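PDB 3CZX: putative N-acetylmuramoyl-L-alanine amidase from Neisseria meningitidis MC58, which probably hydrolyses, with the help of a bound zinc ion, the amide link between N-acetylmuramoyl residues and L-amino acids in cell-wall glycopeptides. Local coordinates for residues 45-50 against 172-177. Numbering follows the deposited sequence.
Sequences YGLTVK and AIAMEL
In the alpha/beta fold of this putative zinc-binding amidase, the turn that leads from helix 26-45 into edge strand 49-51 packs on the last turns of helix 152-177, where the methyl of Ala174 sits on the ring of Tyr45. This CH-pi contact is nearly central: Ala174 CB stands 3.4 Å from the centroid of the Tyr45 ring and only 14° off the ring normal. A slight shift brings the methyl closer to the CD1-CE1 side, still over the face, with Ala174 CB 3.4 Å from Tyr45 CE1, while CD2 on the far side of the Tyr45 ring is 4.0 Å from the same methyl. The ring reaches toward helix 152-177 because CG of Tyr45 is anti to the carbonyl carbon (chi1 -60°), and chi2 of -89° turns its face to the methyl. Beyond the contact, Tyr45 OH is hydrogen-bonded to Asp171 OD1, one turn before Ala174, which ties the far end of the ring to the same helix and probably helps to fix its orientation.

Gly46, with positive phi, is the first residue to depart from helical geometry, and behind it the chain turns toward the strand, which runs parallel to 6-10 at the border of the mixed sheet. Leu47, the next residue, places CD1 on the same side of the ring plane as the methyl, but past CG, above Tyr45 CB. Leu47 CD1 lies 4.1 Å from Ala174 CB, so the small methyl is touched by both an aromatic face and an aliphatic branch. The same Leu47 CD1 meets CD1 of Leu177 more loosely, at 4.5 Å. No hydrogen bond joins the two segments directly, and the contact is apolar throughout. Ile6 of the neighbouring strand touches both leucines, and Leu41 of helix 26-45 also packs on Leu47.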
loop_
_atom_site.group_PDB
_atom_site.type_symbol
_atom_site.label_atom_id
_atom_site.label_comp_id
_atom_site.label_asym_id
_atom_site.label_seq_id
_atom_site.Cartn_x
_atom_site.Cartn_y
_atom_site.Cartn_z
ATOM N N TYR A 45 -9.496 -0.671 15.165
ATOM C CA TYR A 45 -10.565 -1.379 15.857
ATOM C C TYR A 45 -10.148 -2.495 16.803
ATOM O O TYR A 45 -10.996 -3.006 17.530
ATOM C CB TYR A 45 -11.560 -1.953 14.838
ATOM C CG TYR A 45 -12.220 -0.893 13.967
ATOM C CD1 TYR A 45 -13.393 -0.270 14.369
ATOM C CD2 TYR A 45 -11.668 -0.542 12.722
ATOM C CE1 TYR A 45 -14.004 0.682 13.583
ATOM C CE2 TYR A 45 -12.295 0.420 11.894
ATOM C CZ TYR A 45 -13.456 1.039 12.349
ATOM O OH TYR A 45 -14.151 1.974 11.605
ATOM N N GLY A 46 -8.882 -2.882 16.802
ATOM C CA GLY A 46 -8.404 -3.986 17.638
ATOM C C GLY A 46 -9.025 -5.351 17.357
ATOM O O GLY A 46 -9.065 -6.244 18.233
ATOM N N LEU A 47 -9.490 -5.552 16.121
ATOM C CA LEU A 47 -10.175 -6.773 15.733
ATOM C C LEU A 47 -9.186 -7.889 15.369
ATOM O O LEU A 47 -8.024 -7.631 15.013
ATOM C CB LEU A 47 -11.126 -6.486 14.544
ATOM C CG LEU A 47 -12.305 -5.604 14.950
ATOM C CD1 LEU A 47 -13.110 -5.078 13.743
ATOM C CD2 LEU A 47 -13.246 -6.321 15.921
ATOM N N THR A 48 -9.658 -9.124 15.505
ATOM C CA THR A 48 -8.908 -10.320 15.140
ATOM C C THR A 48 -9.076 -10.548 13.658
ATOM O O THR A 48 -10.187 -10.810 13.175
ATOM C CB THR A 48 -9.462 -11.564 15.824
ATOM O OG1 THR A 48 -9.342 -11.418 17.233
ATOM C CG2 THR A 48 -8.705 -12.783 15.414
ATOM N N VAL A 49 -7.948 -10.498 12.972
ATOM C CA VAL A 49 -7.873 -10.814 11.545
ATOM C C VAL A 49 -6.870 -11.921 11.308
ATOM O O VAL A 49 -5.727 -11.853 11.779
ATOM C CB VAL A 49 -7.484 -9.592 10.714
ATOM C CG1 VAL A 49 -7.583 -9.907 9.224
ATOM C CG2 VAL A 49 -8.373 -8.400 11.083
ATOM N N LYS A 50 -7.283 -12.930 10.566
ATOM C CA LYS A 50 -6.370 -13.966 10.098
ATOM C C LYS A 50 -6.177 -13.807 8.607
ATOM O O LYS A 50 -7.125 -13.653 7.876
ATOM C CB LYS A 50 -6.905 -15.354 10.447
ATOM C CG LYS A 50 -7.134 -15.540 11.940
ATOM C CD LYS A 50 -7.290 -16.980 12.369
ATOM C CE LYS A 50 -8.008 -17.061 13.742
ATOM N NZ LYS A 50 -7.917 -18.447 14.293
ATOM N N ALA A 172 -16.705 -0.497 7.053
ATOM C CA ALA A 172 -17.975 -1.183 6.818
ATOM C C ALA A 172 -18.010 -2.550 7.513
ATOM O O ALA A 172 -19.062 -2.970 8.020
ATOM C CB ALA A 172 -18.258 -1.304 5.306
ATOM N N ILE A 173 -16.884 -3.269 7.501
ATOM C CA ILE A 173 -16.781 -4.551 8.170
ATOM C C ILE A 173 -16.959 -4.326 9.658
ATOM O O ILE A 173 -17.800 -4.945 10.263
ATOM C CB ILE A 173 -15.440 -5.285 7.856
ATOM C CG1 ILE A 173 -15.354 -5.708 6.399
ATOM C CG2 ILE A 173 -15.246 -6.517 8.739
ATOM C CD1 ILE A 173 -13.961 -6.143 5.952
ATOM N N ALA A 174 -16.220 -3.378 10.214
ATOM C CA ALA A 174 -16.319 -3.079 11.647
ATOM C C ALA A 174 -17.728 -2.669 12.021
ATOM O O ALA A 174 -18.277 -3.150 13.008
ATOM C CB ALA A 174 -15.320 -2.011 12.043
HETATM N N MSE A 175 -18.338 -1.818 11.223
HETATM C CA MSE A 175 -19.722 -1.373 11.523
HETATM C C MSE A 175 -20.710 -2.551 11.547
HETATM O O MSE A 175 -21.585 -2.654 12.438
HETATM C CB MSE A 175 -20.159 -0.310 10.528
HETATM C CG MSE A 175 -21.609 0.075 10.572
HETATM SE SE MSE A 175 -21.923 1.235 12.106
HETATM C CE MSE A 175 -21.264 2.872 11.286
ATOM N N GLU A 176 -20.568 -3.460 10.591
ATOM C CA GLU A 176 -21.495 -4.590 10.494
ATOM C C GLU A 176 -21.354 -5.512 11.699
ATOM O O GLU A 176 -22.315 -6.137 12.122
ATOM C CB GLU A 176 -21.248 -5.326 9.183
ATOM C CG GLU A 176 -22.096 -6.536 8.929
ATOM C CD GLU A 176 -23.567 -6.228 8.687
ATOM O OE1 GLU A 176 -23.975 -5.048 8.641
ATOM O OE2 GLU A 176 -24.331 -7.219 8.521
ATOM N N LEU A 177 -20.145 -5.586 12.234
ATOM C CA LEU A 177 -19.823 -6.375 13.427
ATOM C C LEU A 177 -20.177 -5.627 14.715
ATOM O O LEU A 177 -20.160 -6.213 15.803
ATOM C CB LEU A 177 -18.343 -6.710 13.450
ATOM C CG LEU A 177 -17.890 -7.607 12.298
ATOM C CD1 LEU A 177 -16.391 -7.802 12.328
ATOM C CD2 LEU A 177 -18.621 -8.937 12.355
#